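Long-range contact in endolysin (Escherichia coli O157 typing phage 15, PDB 7M5I), which probably cleaves the beta-1,4 linkages of host peptidoglycan as a phage lysozyme, helping to lyse the bacterium and release new virions: residues A[25-39]-A[49-61]. Sequence-based numbering, arbitrary orientation.
Sequences LEAYEDSAGIPTIGY and VKMGMKITAEQAE
Ile37 and Ile55 meet end to end, Ile37 CD1 3.8 Å from Ile55 CG1, and Val49 CG2 packs against Ile37 CG2 at 3.8 Å. With CG1 anti to the backbone N (chi1 -156°), Ile37 sends CD1 between Ile55 and the CB of Met53; Ile44 also touches Ile37, Val49 and Met53. Next to this core, Gly38, with no side chain, lets Ala60 CB of the helix come to 3.8 Å from its CA. The bent chain of Met51 crosses Pro35 at about a right angle, its SD 4.0 Å from Pro35 CB. Farther out, two backbone bonds frame the one beta bridge, Glu26 with Lys54: Ile55 N to Leu25 O and Ala27 N to Met53 O, both 3.0 Å. The extended chains of Glu26 and Lys54 run alongside each other, yet Glu26 OE1 and Lys54 NZ stay 4.0 Å apart, too far for a salt bridge. At the first turn of helix 57-78, Tyr39 turns its ring edge to Ala60 O, and waters link its N to Ala60 O and its OH to Ala57 O. Thr56 and Gln59 form the capping box that starts this helix. The contact thus ties it to the beta-hairpin of the small lobe of the phage lysozyme fold, whose turn carries Asp30, predicted to be catalytic.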
# COMPACT_ATOMS: atom_id res chain seq x y z
N LEU A 25 13.42 -12.40 -6.26
CA LEU A 25 13.44 -13.70 -5.53
C LEU A 25 14.70 -13.88 -4.68
O LEU A 25 14.75 -14.83 -3.95
CB LEU A 25 13.27 -14.86 -6.50
CG LEU A 25 11.95 -14.91 -7.26
CD1 LEU A 25 11.84 -16.21 -8.06
CD2 LEU A 25 10.76 -14.67 -6.35
N GLU A 26 15.73 -13.08 -4.92
CA GLU A 26 16.93 -13.06 -4.07
C GLU A 26 16.91 -11.80 -3.22
O GLU A 26 16.56 -10.70 -3.73
CB GLU A 26 18.23 -13.05 -4.87
CG GLU A 26 18.40 -14.17 -5.85
CD GLU A 26 19.84 -14.30 -6.38
OE1 GLU A 26 20.03 -14.94 -7.46
OE2 GLU A 26 20.79 -13.73 -5.72
N ALA A 27 17.26 -11.96 -1.95
CA ALA A 27 17.34 -10.83 -1.01
C ALA A 27 18.28 -9.76 -1.58
O ALA A 27 19.33 -10.10 -2.19
CB ALA A 27 17.78 -11.29 0.35
N TYR A 28 17.92 -8.52 -1.35
CA TYR A 28 18.76 -7.36 -1.74
C TYR A 28 18.62 -6.34 -0.62
O TYR A 28 17.59 -6.23 0.06
CB TYR A 28 18.30 -6.75 -3.08
CG TYR A 28 16.93 -6.15 -3.09
CD1 TYR A 28 15.79 -6.93 -3.24
CD2 TYR A 28 16.73 -4.79 -2.92
CE1 TYR A 28 14.51 -6.40 -3.29
CE2 TYR A 28 15.45 -4.24 -2.92
CZ TYR A 28 14.33 -5.03 -3.15
OH TYR A 28 13.03 -4.55 -3.09
N GLU A 29 19.65 -5.51 -0.52
CA GLU A 29 19.66 -4.40 0.43
C GLU A 29 19.04 -3.23 -0.30
O GLU A 29 19.57 -2.86 -1.33
CB GLU A 29 21.11 -4.21 0.87
CG GLU A 29 21.29 -3.02 1.74
CD GLU A 29 22.69 -2.93 2.36
OE1 GLU A 29 23.17 -3.98 2.87
OE2 GLU A 29 23.25 -1.81 2.35
N ASP A 30 17.98 -2.67 0.25
CA ASP A 30 17.33 -1.48 -0.31
C ASP A 30 18.22 -0.26 -0.08
O ASP A 30 19.35 -0.39 0.44
CB ASP A 30 15.88 -1.39 0.18
CG ASP A 30 15.65 -0.78 1.55
OD1 ASP A 30 16.65 -0.45 2.26
OD2 ASP A 30 14.45 -0.62 1.91
N SER A 31 17.74 0.88 -0.57
CA SER A 31 18.49 2.16 -0.58
C SER A 31 18.75 2.60 0.86
O SER A 31 19.66 3.37 1.04
CB SER A 31 17.69 3.24 -1.34
OG SER A 31 17.50 2.79 -2.68
N ALA A 32 17.90 2.21 1.80
CA ALA A 32 18.03 2.55 3.24
C ALA A 32 18.85 1.49 4.00
O ALA A 32 19.07 1.70 5.20
CB ALA A 32 16.67 2.75 3.83
N GLY A 33 19.33 0.44 3.33
CA GLY A 33 20.19 -0.59 3.93
C GLY A 33 19.42 -1.76 4.53
O GLY A 33 20.00 -2.49 5.31
N ILE A 34 18.14 -1.91 4.25
CA ILE A 34 17.28 -2.99 4.85
C ILE A 34 17.22 -4.17 3.90
O ILE A 34 16.71 -4.03 2.79
CB ILE A 34 15.88 -2.49 5.19
CG1 ILE A 34 15.94 -1.33 6.19
CG2 ILE A 34 15.03 -3.65 5.71
CD1 ILE A 34 14.67 -0.53 6.18
N PRO A 35 17.60 -5.37 4.34
CA PRO A 35 17.37 -6.56 3.51
C PRO A 35 15.89 -6.75 3.17
O PRO A 35 15.06 -6.73 4.04
CB PRO A 35 17.96 -7.70 4.35
CG PRO A 35 18.98 -7.01 5.23
CD PRO A 35 18.30 -5.71 5.60
N THR A 36 15.62 -6.93 1.88
CA THR A 36 14.27 -6.99 1.29
C THR A 36 14.20 -8.19 0.33
O THR A 36 15.17 -8.53 -0.30
CB THR A 36 13.96 -5.66 0.58
OG1 THR A 36 14.18 -4.59 1.48
CG2 THR A 36 12.52 -5.61 0.10
N ILE A 37 13.03 -8.79 0.21
CA ILE A 37 12.85 -9.94 -0.71
C ILE A 37 11.38 -9.98 -1.16
O ILE A 37 10.50 -9.39 -0.53
CB ILE A 37 13.28 -11.27 -0.06
CG1 ILE A 37 13.66 -12.34 -1.10
CG2 ILE A 37 12.22 -11.77 0.92
CD1 ILE A 37 14.37 -13.55 -0.53
N GLY A 38 11.12 -10.68 -2.26
CA GLY A 38 9.76 -10.87 -2.74
C GLY A 38 9.17 -9.54 -3.21
O GLY A 38 9.86 -8.73 -3.89
N TYR A 39 7.92 -9.27 -2.83
CA TYR A 39 7.19 -8.03 -3.14
C TYR A 39 7.37 -7.02 -2.02
O TYR A 39 6.37 -6.65 -1.35
CB TYR A 39 5.72 -8.31 -3.39
CG TYR A 39 5.44 -9.31 -4.50
CD1 TYR A 39 5.51 -8.90 -5.85
CD2 TYR A 39 5.03 -10.59 -4.24
CE1 TYR A 39 5.17 -9.78 -6.87
CE2 TYR A 39 4.76 -11.50 -5.26
CZ TYR A 39 4.80 -11.08 -6.59
OH TYR A 39 4.53 -11.92 -7.65
N VAL A 49 14.18 -10.55 7.08
CA VAL A 49 14.77 -11.07 5.82
C VAL A 49 16.29 -11.03 5.99
O VAL A 49 16.78 -10.09 6.58
CB VAL A 49 14.28 -10.25 4.60
CG1 VAL A 49 15.09 -10.58 3.36
CG2 VAL A 49 12.77 -10.46 4.42
N LYS A 50 16.99 -12.04 5.48
CA LYS A 50 18.47 -12.16 5.53
C LYS A 50 19.05 -12.17 4.11
O LYS A 50 18.52 -12.87 3.21
CB LYS A 50 18.89 -13.46 6.20
CG LYS A 50 18.50 -13.61 7.68
CD LYS A 50 17.21 -14.39 7.84
CE LYS A 50 16.85 -14.64 9.29
NZ LYS A 50 15.39 -14.92 9.43
N MET A 51 20.20 -11.52 3.97
CA MET A 51 20.96 -11.57 2.72
C MET A 51 21.34 -13.03 2.44
O MET A 51 21.54 -13.85 3.38
CB MET A 51 22.18 -10.64 2.85
CG MET A 51 21.78 -9.18 3.00
SD MET A 51 20.81 -8.48 1.65
CE MET A 51 21.93 -8.64 0.26
N GLY A 52 21.43 -13.35 1.16
CA GLY A 52 21.67 -14.69 0.65
C GLY A 52 20.43 -15.52 0.52
O GLY A 52 20.54 -16.63 -0.04
N MET A 53 19.27 -15.09 1.03
CA MET A 53 18.06 -15.93 0.94
C MET A 53 17.54 -15.91 -0.50
O MET A 53 17.70 -14.87 -1.19
CB MET A 53 16.92 -15.38 1.82
CG MET A 53 17.06 -15.81 3.27
SD MET A 53 15.66 -15.01 4.17
CE MET A 53 14.28 -15.78 3.32
N LYS A 54 16.94 -17.02 -0.90
CA LYS A 54 16.23 -17.14 -2.20
C LYS A 54 14.88 -17.79 -1.93
O LYS A 54 14.81 -18.74 -1.13
CB LYS A 54 17.02 -17.99 -3.19
CG LYS A 54 18.25 -17.27 -3.73
CD LYS A 54 19.14 -18.14 -4.60
CE LYS A 54 20.46 -17.45 -4.92
NZ LYS A 54 21.34 -18.34 -5.72
N ILE A 55 13.85 -17.28 -2.54
CA ILE A 55 12.47 -17.75 -2.34
C ILE A 55 11.85 -18.00 -3.72
O ILE A 55 12.39 -17.50 -4.72
CB ILE A 55 11.63 -16.76 -1.51
CG1 ILE A 55 11.49 -15.38 -2.15
CG2 ILE A 55 12.17 -16.70 -0.09
CD1 ILE A 55 10.46 -14.51 -1.41
N THR A 56 10.74 -18.72 -3.75
CA THR A 56 9.93 -18.90 -4.98
C THR A 56 8.94 -17.77 -5.12
O THR A 56 8.64 -17.07 -4.12
CB THR A 56 9.22 -20.26 -4.94
OG1 THR A 56 8.24 -20.21 -3.91
CG2 THR A 56 10.15 -21.43 -4.79
N ALA A 57 8.33 -17.62 -6.30
CA ALA A 57 7.27 -16.64 -6.53
C ALA A 57 6.06 -16.97 -5.62
O ALA A 57 5.39 -16.05 -5.18
CB ALA A 57 6.88 -16.63 -8.00
N GLU A 58 5.81 -18.24 -5.37
CA GLU A 58 4.67 -18.66 -4.48
C GLU A 58 4.93 -18.17 -3.05
O GLU A 58 4.00 -17.61 -2.43
CB GLU A 58 4.47 -20.17 -4.49
CG GLU A 58 3.92 -20.67 -5.81
CD GLU A 58 4.91 -20.89 -6.96
OE1 GLU A 58 6.17 -20.79 -6.76
OE2 GLU A 58 4.37 -21.19 -8.06
N GLN A 59 6.16 -18.36 -2.57
CA GLN A 59 6.56 -17.89 -1.23
C GLN A 59 6.37 -16.37 -1.21
O GLN A 59 5.82 -15.84 -0.21
CB GLN A 59 8.00 -18.25 -0.92
CG GLN A 59 8.09 -19.71 -0.55
CD GLN A 59 9.48 -20.22 -0.39
OE1 GLN A 59 10.39 -19.92 -1.15
NE2 GLN A 59 9.65 -21.05 0.62
N ALA A 60 6.84 -15.64 -2.24
CA ALA A 60 6.71 -14.17 -2.28
C ALA A 60 5.25 -13.76 -2.12
O ALA A 60 4.96 -12.83 -1.38
CB ALA A 60 7.30 -13.61 -3.56
N GLU A 61 4.34 -14.43 -2.80
CA GLU A 61 2.90 -14.08 -2.66
C GLU A 61 2.42 -14.36 -1.22
O GLU A 61 1.69 -13.47 -0.66
CB GLU A 61 2.04 -14.86 -3.66
CG GLU A 61 0.60 -14.40 -3.63
CD GLU A 61 -0.22 -15.20 -4.62
OE1 GLU A 61 -0.55 -16.32 -4.32
OE2 GLU A 61 -0.44 -14.72 -5.71
O HOH W 1 21.11 -11.96 -1.29
O HOH W 2 6.96 -10.98 -0.77
O HOH W 3 3.96 -14.37 -6.95